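Tryptophane-5-halogenase (Microbispora sp. ATCC PTA-5024, PDB 5UAO) probably uses FAD to chlorinate a tryptophan at carbon 5 during biosynthesis of the lanthipeptide NAI-107. Local coordinates at residues A[72-83]-A[171-179]; A[86-96]-A[184-192]. All blocks are in the same frame, centred on the assembly; numbering follows the deposited sequence.

Contact 1: residues A[72-83]-A[171-179]; sequences EATVSYMVMFLH and PFAYHMDNA. With FAD (flavin-adenine dinucleotide), chain E.
Hydrogen bonds between Glu72, Thr74 and the chain at 174-178 hold the flavin-binding turn. Met176 N donates to Glu72 O at 2.8 Å, lying in the carbonyl plane. Thr74 OG1 stands between its backbone N and carbonyl carbon (chi1 65°), which lets it reach a lone pair of Tyr174 O at 3.1 Å; Thr74 N adds a weak bond to the same oxygen. The carboxylate of Glu72 extends to the start of helix 178-191, where OE2 accepts from Asn178 N at 2.9 Å; its OE1 is bonded to His294. An alanine here would remove the carboxylate and would probably leave Asn178 N and His294 without this partner, weakening the tie between turn and helix.

Val79 CG2 sits over one face of the Tyr174 ring, 4.0 Å from the centroid in a CH-pi contact, and Leu82 CD1 meets the rim. His83 NE2 and Tyr174 OH hydrogen-bond at 2.7 Å, each in the plane of the other's ring, though the rings stand at 81°.

Ala73, small enough to sit beside the flavin, gives its N to FAD O4 and takes FAD N3 on its O at 2.7 Å. Its single bridge with His175 is consistent with holding in place the backbone groups that meet the pyrimidine edge.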
loop_
_atom_site.group_PDB
_atom_site.type_symbol
_atom_site.label_atom_id
_atom_site.label_comp_id
_atom_site.label_asym_id
_atom_site.label_seq_id
_atom_site.Cartn_x
_atom_site.Cartn_y
_atom_site.Cartn_z
ATOM N N GLU A 72 27.687 -7.603 -3.020
ATOM C CA GLU A 72 28.162 -7.986 -1.684
ATOM C C GLU A 72 27.464 -7.344 -0.453
ATOM O O GLU A 72 27.605 -7.872 0.653
ATOM C CB GLU A 72 29.678 -7.782 -1.591
ATOM C CG GLU A 72 30.403 -8.765 -2.527
ATOM C CD GLU A 72 31.926 -8.721 -2.479
ATOM O OE1 GLU A 72 32.508 -7.684 -2.155
ATOM O OE2 GLU A 72 32.506 -9.734 -2.814
ATOM N N ALA A 73 26.714 -6.272 -0.617
ATOM C CA ALA A 73 26.061 -5.649 0.525
ATOM C C ALA A 73 24.561 -5.943 0.463
ATOM O O ALA A 73 24.008 -6.018 -0.618
ATOM C CB ALA A 73 26.284 -4.129 0.568
ATOM N N THR A 74 23.903 -6.014 1.605
ATOM C CA THR A 74 22.475 -6.294 1.614
ATOM C C THR A 74 21.731 -5.371 2.560
ATOM O O THR A 74 22.273 -4.391 3.107
ATOM C CB THR A 74 22.180 -7.800 1.969
ATOM O OG1 THR A 74 22.602 -8.087 3.311
ATOM C CG2 THR A 74 22.993 -8.697 1.122
ATOM N N VAL A 75 20.458 -5.673 2.750
ATOM C CA VAL A 75 19.603 -4.925 3.690
ATOM C C VAL A 75 19.131 -5.890 4.797
ATOM O O VAL A 75 19.227 -7.125 4.654
ATOM C CB VAL A 75 18.379 -4.278 2.983
ATOM C CG1 VAL A 75 18.772 -3.264 1.949
ATOM C CG2 VAL A 75 17.437 -5.325 2.403
ATOM N N SER A 76 18.517 -5.321 5.832
ATOM C CA SER A 76 18.186 -6.050 7.025
ATOM C C SER A 76 17.272 -7.247 6.752
ATOM O O SER A 76 17.476 -8.370 7.304
ATOM C CB SER A 76 17.655 -5.091 8.098
ATOM O OG SER A 76 16.430 -4.636 7.620
ATOM N N TYR A 77 16.351 -7.112 5.821
ATOM C CA TYR A 77 15.439 -8.220 5.463
ATOM C C TYR A 77 16.128 -9.500 5.038
ATOM O O TYR A 77 15.665 -10.648 5.260
ATOM C CB TYR A 77 14.534 -7.742 4.330
ATOM C CG TYR A 77 13.469 -8.709 3.961
ATOM C CD1 TYR A 77 12.345 -8.829 4.776
ATOM C CD2 TYR A 77 13.556 -9.510 2.817
ATOM C CE1 TYR A 77 11.312 -9.703 4.476
ATOM C CE2 TYR A 77 12.534 -10.422 2.519
ATOM C CZ TYR A 77 11.417 -10.515 3.370
ATOM O OH TYR A 77 10.356 -11.358 3.170
ATOM N N MET A 78 17.263 -9.308 4.365
ATOM C CA MET A 78 17.989 -10.429 3.807
ATOM C C MET A 78 18.461 -11.363 4.897
ATOM O O MET A 78 18.641 -12.591 4.660
ATOM C CB MET A 78 19.174 -9.963 2.976
ATOM C CG MET A 78 19.592 -10.951 1.940
ATOM S SD MET A 78 18.321 -11.278 0.704
ATOM C CE MET A 78 19.029 -12.656 -0.177
ATOM N N VAL A 79 18.749 -10.823 6.069
ATOM C CA VAL A 79 19.109 -11.689 7.205
ATOM C C VAL A 79 18.039 -12.713 7.581
ATOM O O VAL A 79 18.347 -13.927 7.770
ATOM C CB VAL A 79 19.468 -10.848 8.439
ATOM C CG1 VAL A 79 19.814 -11.737 9.627
ATOM C CG2 VAL A 79 20.660 -9.921 8.098
ATOM N N MET A 80 16.784 -12.263 7.663
ATOM C CA MET A 80 15.656 -13.154 7.819
ATOM C C MET A 80 15.402 -14.110 6.700
ATOM O O MET A 80 15.077 -15.302 6.926
ATOM C CB MET A 80 14.401 -12.370 8.151
ATOM C CG MET A 80 14.463 -11.714 9.514
ATOM S SD MET A 80 12.878 -10.980 9.965
ATOM C CE MET A 80 12.940 -9.548 8.913
ATOM N N PHE A 81 15.485 -13.625 5.468
ATOM C CA PHE A 81 15.379 -14.511 4.320
ATOM C C PHE A 81 16.368 -15.667 4.344
ATOM O O PHE A 81 15.998 -16.849 4.231
ATOM C CB PHE A 81 15.518 -13.673 3.024
ATOM C CG PHE A 81 15.310 -14.460 1.780
ATOM C CD1 PHE A 81 14.063 -14.628 1.252
ATOM C CD2 PHE A 81 16.385 -14.973 1.114
ATOM C CE1 PHE A 81 13.888 -15.410 0.103
ATOM C CE2 PHE A 81 16.227 -15.738 -0.007
ATOM C CZ PHE A 81 14.974 -15.940 -0.532
ATOM N N LEU A 82 17.632 -15.354 4.586
ATOM C CA LEU A 82 18.625 -16.393 4.594
ATOM C C LEU A 82 18.325 -17.414 5.683
ATOM O O LEU A 82 18.325 -18.630 5.423
ATOM C CB LEU A 82 20.063 -15.840 4.749
ATOM C CG LEU A 82 20.578 -14.981 3.562
ATOM C CD1 LEU A 82 21.803 -14.180 3.985
ATOM C CD2 LEU A 82 20.852 -15.822 2.312
ATOM N N HIS A 83 18.125 -16.939 6.908
ATOM C CA HIS A 83 18.076 -17.846 7.990
ATOM C C HIS A 83 16.676 -18.511 8.183
ATOM O O HIS A 83 16.616 -19.707 8.542
ATOM C CB HIS A 83 18.606 -17.237 9.264
ATOM C CG HIS A 83 20.036 -16.756 9.171
ATOM N ND1 HIS A 83 21.071 -17.557 8.744
ATOM C CD2 HIS A 83 20.563 -15.523 9.381
ATOM C CE1 HIS A 83 22.192 -16.836 8.706
ATOM N NE2 HIS A 83 21.913 -15.605 9.121
ATOM N N PRO A 171 17.838 -3.384 13.635
ATOM C CA PRO A 171 17.984 -4.043 12.311
ATOM C C PRO A 171 19.325 -3.734 11.650
ATOM O O PRO A 171 19.805 -2.610 11.762
ATOM C CB PRO A 171 16.838 -3.471 11.526
ATOM C CG PRO A 171 15.790 -3.271 12.573
ATOM C CD PRO A 171 16.541 -2.698 13.747
ATOM N N PHE A 172 19.951 -4.763 11.102
ATOM C CA PHE A 172 21.284 -4.664 10.455
ATOM C C PHE A 172 21.349 -5.703 9.356
ATOM O O PHE A 172 20.523 -6.647 9.282
ATOM C CB PHE A 172 22.438 -4.860 11.490
ATOM C CG PHE A 172 22.551 -6.323 11.967
ATOM C CD1 PHE A 172 21.744 -6.800 13.012
ATOM C CD2 PHE A 172 23.370 -7.214 11.295
ATOM C CE1 PHE A 172 21.784 -8.143 13.377
ATOM C CE2 PHE A 172 23.455 -8.558 11.670
ATOM C CZ PHE A 172 22.655 -9.019 12.729
ATOM N N ALA A 173 22.381 -5.596 8.515
ATOM C CA ALA A 173 22.518 -6.455 7.350
ATOM C C ALA A 173 23.935 -6.971 7.270
ATOM O O ALA A 173 24.762 -6.738 8.176
ATOM C CB ALA A 173 22.159 -5.698 6.103
ATOM N N TYR A 174 24.168 -7.796 6.258
ATOM C CA TYR A 174 25.462 -8.377 6.063
ATOM C C TYR A 174 26.191 -7.736 4.893
ATOM O O TYR A 174 25.598 -7.350 3.854
ATOM C CB TYR A 174 25.346 -9.847 5.731
ATOM C CG TYR A 174 24.765 -10.760 6.824
ATOM C CD1 TYR A 174 25.175 -10.658 8.143
ATOM C CD2 TYR A 174 23.891 -11.796 6.489
ATOM C CE1 TYR A 174 24.655 -11.499 9.115
ATOM C CE2 TYR A 174 23.406 -12.695 7.462
ATOM C CZ TYR A 174 23.790 -12.519 8.778
ATOM O OH TYR A 174 23.319 -13.404 9.756
ATOM N N HIS A 175 27.496 -7.763 5.003
ATOM C CA HIS A 175 28.377 -7.725 3.814
ATOM C C HIS A 175 28.989 -9.126 3.657
ATOM O O HIS A 175 29.456 -9.756 4.656
ATOM C CB HIS A 175 29.531 -6.740 3.986
ATOM C CG HIS A 175 29.158 -5.334 4.289
ATOM N ND1 HIS A 175 29.579 -4.697 5.440
ATOM C CD2 HIS A 175 28.529 -4.381 3.558
ATOM C CE1 HIS A 175 29.147 -3.449 5.441
ATOM N NE2 HIS A 175 28.537 -3.227 4.294
ATOM N N MET A 176 28.971 -9.635 2.427
ATOM C CA MET A 176 29.335 -11.037 2.115
ATOM C C MET A 176 30.227 -11.105 0.869
ATOM O O MET A 176 29.833 -10.662 -0.230
ATOM C CB MET A 176 28.088 -11.892 1.879
ATOM C CG MET A 176 27.093 -11.862 3.019
ATOM S SD MET A 176 25.488 -12.529 2.561
ATOM C CE MET A 176 24.943 -11.294 1.398
ATOM N N ASP A 177 31.427 -11.628 1.047
ATOM C CA ASP A 177 32.291 -11.965 -0.052
ATOM C C ASP A 177 31.586 -12.846 -1.033
ATOM O O ASP A 177 31.082 -13.913 -0.685
ATOM C CB ASP A 177 33.535 -12.690 0.469
ATOM C CG ASP A 177 34.479 -13.056 -0.628
ATOM O OD1 ASP A 177 35.253 -12.146 -0.965
ATOM O OD2 ASP A 177 34.447 -14.217 -1.152
ATOM N N ASN A 178 31.506 -12.382 -2.275
ATOM C CA ASN A 178 30.725 -13.060 -3.243
ATOM C C ASN A 178 31.170 -14.449 -3.605
ATOM O O ASN A 178 30.328 -15.331 -3.768
ATOM C CB ASN A 178 30.620 -12.270 -4.547
ATOM C CG ASN A 178 29.472 -12.753 -5.340
ATOM O OD1 ASN A 178 28.301 -12.635 -4.893
ATOM N ND2 ASN A 178 29.758 -13.399 -6.463
ATOM N N ALA A 179 32.475 -14.644 -3.749
ATOM C CA ALA A 179 32.980 -15.975 -4.040
ATOM C C ALA A 179 32.677 -16.953 -2.875
ATOM O O ALA A 179 32.167 -18.039 -3.153
ATOM C CB ALA A 179 34.455 -15.953 -4.445
HETATM P PA FAD E . 24.820 -13.593 -12.913
HETATM O O1A FAD E . 25.640 -13.524 -11.624
HETATM O O2A FAD E . 25.174 -12.766 -14.164
HETATM O O5B FAD E . 24.590 -15.131 -13.323
HETATM C C5B FAD E . 24.138 -15.585 -14.582
HETATM C C4B FAD E . 24.278 -17.096 -14.595
HETATM O O4B FAD E . 23.580 -17.432 -15.797
HETATM C C3B FAD E . 25.697 -17.691 -14.711
HETATM O O3B FAD E . 25.890 -18.920 -13.846
HETATM C C2B FAD E . 25.806 -18.068 -16.192
HETATM O O2B FAD E . 26.746 -19.175 -16.504
HETATM C C1B FAD E . 24.349 -18.420 -16.492
HETATM N N9A FAD E . 24.073 -18.396 -17.949
HETATM C C8A FAD E . 23.999 -17.291 -18.749
HETATM N N7A FAD E . 23.707 -17.677 -20.022
HETATM C C5A FAD E . 23.624 -19.030 -20.018
HETATM C C6A FAD E . 23.411 -20.044 -21.045
HETATM N N6A FAD E . 23.198 -19.662 -22.339
HETATM N N1A FAD E . 23.379 -21.309 -20.653
HETATM C C2A FAD E . 23.557 -21.695 -19.374
HETATM N N3A FAD E . 23.783 -20.814 -18.399
HETATM C C4A FAD E . 23.828 -19.497 -18.675
HETATM N N1 FAD E . 23.293 -6.575 -5.300
HETATM C C2 FAD E . 23.249 -6.438 -3.932
HETATM O O2 FAD E . 22.323 -6.995 -3.257
HETATM N N3 FAD E . 24.193 -5.725 -3.262
HETATM C C4 FAD E . 25.226 -5.110 -3.872
HETATM O O4 FAD E . 26.044 -4.452 -3.156
HETATM C C4X FAD E . 25.323 -5.233 -5.365
HETATM N N5 FAD E . 26.279 -4.607 -6.107
HETATM C C5X FAD E . 26.349 -4.727 -7.454
HETATM C C6 FAD E . 27.352 -4.061 -8.146
HETATM C C7 FAD E . 27.438 -4.128 -9.525
HETATM C C7M FAD E . 28.523 -3.446 -10.305
HETATM C C8 FAD E . 26.494 -4.959 -10.269
HETATM C C8M FAD E . 26.610 -5.034 -11.777
HETATM C C9 FAD E . 25.487 -5.615 -9.583
HETATM C C9A FAD E . 25.336 -5.534 -8.197
HETATM N N10 FAD E . 24.278 -6.198 -7.484
HETATM C C10 FAD E . 24.266 -6.028 -6.062
HETATM C "C1'" FAD E . 23.255 -7.120 -8.066
HETATM C "C2'" FAD E . 23.811 -8.568 -7.659
HETATM O "O2'" FAD E . 25.147 -8.511 -8.142
HETATM C "C3'" FAD E . 23.580 -10.002 -8.259
HETATM O "O3'" FAD E . 24.511 -11.113 -7.977
HETATM C "C4'" FAD E . 24.009 -9.975 -9.696
HETATM O "O4'" FAD E . 24.349 -8.619 -10.116
HETATM C "C5'" FAD E . 22.934 -10.757 -10.451
HETATM O "O5'" FAD E . 23.028 -12.121 -10.160
HETATM P P FAD E . 22.430 -13.079 -11.344
HETATM O O1P FAD E . 21.140 -12.554 -11.811
HETATM O O2P FAD E . 22.445 -14.441 -10.662
HETATM O O3P FAD E . 23.308 -13.024 -12.650
#

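Contact 2: residues A[86-96]-A[184-192]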
loop_
_atom_site.group_PDB
_atom_site.type_symbol
_atom_site.label_atom_id
_atom_site.label_comp_id
_atom_site.label_asym_id
_atom_site.label_seq_id
_atom_site.Cartn_x
_atom_site.Cartn_y
_atom_site.Cartn_z
ATOM N N LEU A 86 15.197 -19.715 4.046
ATOM C CA LEU A 86 16.004 -20.797 3.472
ATOM C C LEU A 86 16.559 -21.755 4.566
ATOM O O LEU A 86 17.221 -22.743 4.207
ATOM C CB LEU A 86 17.145 -20.289 2.597
ATOM C CG LEU A 86 16.834 -19.392 1.364
ATOM C CD1 LEU A 86 18.157 -19.156 0.683
ATOM C CD2 LEU A 86 15.879 -20.031 0.386
ATOM N N GLY A 87 16.302 -21.488 5.846
ATOM C CA GLY A 87 16.756 -22.409 6.939
ATOM C C GLY A 87 18.281 -22.577 7.005
ATOM O O GLY A 87 18.817 -23.647 7.358
ATOM N N ILE A 88 19.016 -21.521 6.686
ATOM C CA ILE A 88 20.480 -21.580 6.745
ATOM C C ILE A 88 20.904 -21.384 8.179
ATOM O O ILE A 88 20.529 -20.386 8.784
ATOM C CB ILE A 88 21.123 -20.490 5.875
ATOM C CG1 ILE A 88 20.903 -20.833 4.391
ATOM C CG2 ILE A 88 22.589 -20.372 6.205
ATOM C CD1 ILE A 88 21.404 -19.767 3.458
ATOM N N ASP A 89 21.632 -22.359 8.736
ATOM C CA ASP A 89 22.153 -22.296 10.088
ATOM C C ASP A 89 23.167 -21.169 10.277
ATOM O O ASP A 89 24.175 -21.116 9.592
ATOM C CB ASP A 89 22.876 -23.617 10.429
ATOM C CG ASP A 89 23.602 -23.564 11.793
ATOM O OD1 ASP A 89 22.933 -23.533 12.839
ATOM O OD2 ASP A 89 24.840 -23.541 11.837
ATOM N N PRO A 90 22.950 -20.324 11.264
ATOM C CA PRO A 90 23.838 -19.149 11.334
ATOM C C PRO A 90 25.261 -19.406 11.693
ATOM O O PRO A 90 26.122 -18.686 11.213
ATOM C CB PRO A 90 23.186 -18.260 12.371
ATOM C CG PRO A 90 22.190 -19.087 13.075
ATOM C CD PRO A 90 21.764 -20.179 12.139
ATOM N N ALA A 91 25.540 -20.424 12.522
ATOM C CA ALA A 91 26.920 -20.703 12.886
ATOM C C ALA A 91 27.682 -21.179 11.647
ATOM O O ALA A 91 28.799 -20.730 11.347
ATOM C CB ALA A 91 26.977 -21.746 14.039
ATOM N N GLU A 92 27.061 -22.058 10.893
ATOM C CA GLU A 92 27.637 -22.541 9.647
ATOM C C GLU A 92 27.840 -21.443 8.602
ATOM O O GLU A 92 28.846 -21.403 7.909
ATOM C CB GLU A 92 26.738 -23.621 9.032
ATOM C CG GLU A 92 27.397 -24.392 7.887
ATOM C CD GLU A 92 26.512 -25.511 7.328
ATOM O OE1 GLU A 92 25.404 -25.219 6.792
ATOM O OE2 GLU A 92 26.959 -26.687 7.417
ATOM N N PHE A 93 26.852 -20.601 8.473
ATOM C CA PHE A 93 26.943 -19.419 7.576
ATOM C C PHE A 93 28.125 -18.553 7.974
ATOM O O PHE A 93 28.970 -18.151 7.116
ATOM C CB PHE A 93 25.647 -18.631 7.598
ATOM C CG PHE A 93 25.649 -17.421 6.711
ATOM C CD1 PHE A 93 25.418 -17.546 5.372
ATOM C CD2 PHE A 93 25.846 -16.144 7.252
ATOM C CE1 PHE A 93 25.394 -16.432 4.544
ATOM C CE2 PHE A 93 25.832 -15.047 6.428
ATOM C CZ PHE A 93 25.608 -15.201 5.078
ATOM N N TYR A 94 28.254 -18.296 9.264
ATOM C CA TYR A 94 29.356 -17.462 9.707
ATOM C C TYR A 94 30.711 -18.114 9.457
ATOM O O TYR A 94 31.724 -17.467 9.095
ATOM C CB TYR A 94 29.232 -17.054 11.179
ATOM C CG TYR A 94 28.460 -15.766 11.412
ATOM C CD1 TYR A 94 27.136 -15.656 11.075
ATOM C CD2 TYR A 94 29.042 -14.692 12.044
ATOM C CE1 TYR A 94 26.428 -14.513 11.306
ATOM C CE2 TYR A 94 28.326 -13.535 12.302
ATOM C CZ TYR A 94 27.043 -13.439 11.903
ATOM O OH TYR A 94 26.350 -12.289 12.181
ATOM N N GLN A 95 30.728 -19.409 9.615
ATOM C CA GLN A 95 31.946 -20.140 9.432
ATOM C C GLN A 95 32.370 -20.152 7.953
ATOM O O GLN A 95 33.523 -20.014 7.640
ATOM C CB GLN A 95 31.718 -21.583 9.959
ATOM C CG GLN A 95 32.891 -22.519 9.816
ATOM C CD GLN A 95 34.104 -21.986 10.550
ATOM O OE1 GLN A 95 33.974 -21.232 11.534
ATOM N NE2 GLN A 95 35.294 -22.358 10.079
ATOM N N HIS A 96 31.436 -20.382 7.057
ATOM C CA HIS A 96 31.760 -20.535 5.656
ATOM C C HIS A 96 31.776 -19.216 4.930
ATOM O O HIS A 96 32.541 -19.042 3.986
ATOM C CB HIS A 96 30.742 -21.416 4.979
ATOM C CG HIS A 96 30.974 -22.868 5.181
ATOM N ND1 HIS A 96 30.847 -23.484 6.409
ATOM C CD2 HIS A 96 31.317 -23.835 4.307
ATOM C CE1 HIS A 96 31.109 -24.772 6.282
ATOM N NE2 HIS A 96 31.410 -25.009 5.020
ATOM N N TYR A 184 29.283 -21.497 -0.853
ATOM C CA TYR A 184 28.453 -22.023 0.202
ATOM C C TYR A 184 27.063 -22.384 -0.227
ATOM O O TYR A 184 26.564 -23.464 0.072
ATOM C CB TYR A 184 28.330 -21.013 1.321
ATOM C CG TYR A 184 27.476 -21.535 2.436
ATOM C CD1 TYR A 184 27.875 -22.669 3.176
ATOM C CD2 TYR A 184 26.355 -20.872 2.838
ATOM C CE1 TYR A 184 27.102 -23.160 4.240
ATOM C CE2 TYR A 184 25.593 -21.343 3.913
ATOM C CZ TYR A 184 25.984 -22.475 4.628
ATOM O OH TYR A 184 25.231 -22.938 5.712
ATOM N N LEU A 185 26.410 -21.480 -0.942
ATOM C CA LEU A 185 25.123 -21.792 -1.499
ATOM C C LEU A 185 25.176 -22.996 -2.451
ATOM O O LEU A 185 24.267 -23.819 -2.491
ATOM C CB LEU A 185 24.543 -20.581 -2.242
ATOM C CG LEU A 185 24.275 -19.306 -1.444
ATOM C CD1 LEU A 185 23.823 -18.184 -2.378
ATOM C CD2 LEU A 185 23.308 -19.564 -0.310
ATOM N N THR A 186 26.264 -23.115 -3.178
ATOM C CA THR A 186 26.394 -24.233 -4.114
ATOM C C THR A 186 26.490 -25.561 -3.363
ATOM O O THR A 186 25.880 -26.586 -3.731
ATOM C CB THR A 186 27.631 -24.024 -4.991
ATOM O OG1 THR A 186 27.462 -22.827 -5.777
ATOM C CG2 THR A 186 27.881 -25.259 -5.930
ATOM N N GLU A 187 27.214 -25.513 -2.270
ATOM C CA GLU A 187 27.359 -26.685 -1.400
ATOM C C GLU A 187 26.045 -27.049 -0.753
ATOM O O GLU A 187 25.707 -28.231 -0.678
ATOM C CB GLU A 187 28.443 -26.424 -0.307
ATOM C CG GLU A 187 28.491 -27.456 0.837
ATOM C CD GLU A 187 28.733 -26.846 2.231
ATOM O OE1 GLU A 187 29.910 -26.578 2.594
ATOM O OE2 GLU A 187 27.736 -26.670 2.985
ATOM N N LEU A 188 25.306 -26.048 -0.269
ATOM C CA LEU A 188 24.035 -26.288 0.366
ATOM C C LEU A 188 23.070 -26.883 -0.592
ATOM O O LEU A 188 22.393 -27.798 -0.246
ATOM C CB LEU A 188 23.403 -25.018 0.958
ATOM C CG LEU A 188 23.615 -24.662 2.400
ATOM C CD1 LEU A 188 22.746 -23.464 2.799
ATOM C CD2 LEU A 188 23.248 -25.848 3.269
ATOM N N ALA A 189 23.002 -26.369 -1.821
ATOM C CA ALA A 189 22.070 -26.895 -2.805
ATOM C C ALA A 189 22.330 -28.405 -3.092
ATOM O O ALA A 189 21.383 -29.201 -3.164
ATOM C CB ALA A 189 22.194 -26.086 -4.102
ATOM N N ALA A 190 23.611 -28.775 -3.180
ATOM C CA ALA A 190 23.973 -30.179 -3.443
ATOM C C ALA A 190 23.595 -31.054 -2.258
ATOM O O ALA A 190 23.043 -32.120 -2.426
ATOM C CB ALA A 190 25.457 -30.291 -3.705
ATOM N N ARG A 191 23.856 -30.568 -1.062
ATOM C CA ARG A 191 23.539 -31.301 0.125
ATOM C C ARG A 191 22.037 -31.479 0.252
ATOM O O ARG A 191 21.582 -32.450 0.781
ATOM C CB ARG A 191 24.018 -30.502 1.302
ATOM C CG ARG A 191 23.858 -31.178 2.619
ATOM C CD ARG A 191 24.841 -30.524 3.600
ATOM N NE ARG A 191 24.206 -29.502 4.395
ATOM C CZ ARG A 191 24.828 -28.479 4.982
ATOM N NH1 ARG A 191 26.128 -28.280 4.836
ATOM N NH2 ARG A 191 24.107 -27.639 5.709
ATOM N N ARG A 192 21.260 -30.525 -0.208
ATOM C CA ARG A 192 19.829 -30.633 -0.123
ATOM C C ARG A 192 19.116 -31.236 -1.312
ATOM O O ARG A 192 17.896 -31.231 -1.331
ATOM C CB ARG A 192 19.272 -29.265 0.163
ATOM C CG ARG A 192 19.701 -28.786 1.525
ATOM C CD ARG A 192 19.155 -27.421 1.762
ATOM N NE ARG A 192 19.545 -26.827 3.035
ATOM C CZ ARG A 192 19.049 -25.675 3.472
ATOM N NH1 ARG A 192 18.178 -24.986 2.723
ATOM N NH2 ARG A 192 19.444 -25.184 4.625
#
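Tyr184 CE1 rests over a face of the His96 ring, the two planes inclined at 42°, while Ile88 CG2 and the carboxylate of Glu92 lie at the Tyr184 edge and Leu188 CG covers one of its faces. The Arg191 guanidinium has Leu188 CD2 on one face and meets Glu92 at its edge; that of Arg192 is flanked by Leu188 CD1, with Leu86 O in its plane.

Helices 90-96 and 184-191, the latter part of 178-191, run at 136° with axes no nearer than 11.6 Å, so long side chains bridge them. Asp89 N-caps the first, its OD2 accepting from Glu92 N.

Glu92, its CG anti to the backbone N (chi1 -168°), extends across. OE1 takes two donors: Arg191 NH2 at 3.0 Å on its syn lone pair, and Tyr184 OH at 2.5 Å from the anti side. Arg191 NH1 grips OE2 at 3.1 Å, an end-on fork suited to arginine's paired nitrogens, and also bridges Glu187 OE2, completing a salt-bridge network.

Ile88 CG1 packs on Leu188 CD1 at 3.6 Å. Long, straight Arg192 reaches the turn at 86-88, between helices 76-85 and 90-97, where NH1 bonds Leu86 O at 2.9 Å and NH2 adds a weak bond to Gly87 O, whose residue's positive phi suits glycine.

The segments alternate along the chain: 72-83 and 86-96 come first, then 171-179 and 184-192, with 87 residues between the halves of each contact. Helix 76-85 of contact 1 leads into helix 90-97 of contact 2, and helix 178-191 starts in the former and runs through the latter. Their centres lie about 14 Å apart. Between them, His83 ND1 is 2.9 Å from Ile88 O, a probable hydrogen bond, and the rings of Tyr174 and Phe93 pack together. Contact 1 is buried at the flavin, whereas contact 2 is partly exposed and farther from the chain's centre; these touches link the cofactor-binding turn to an outer helix pair within the tryptophan halogenase family region.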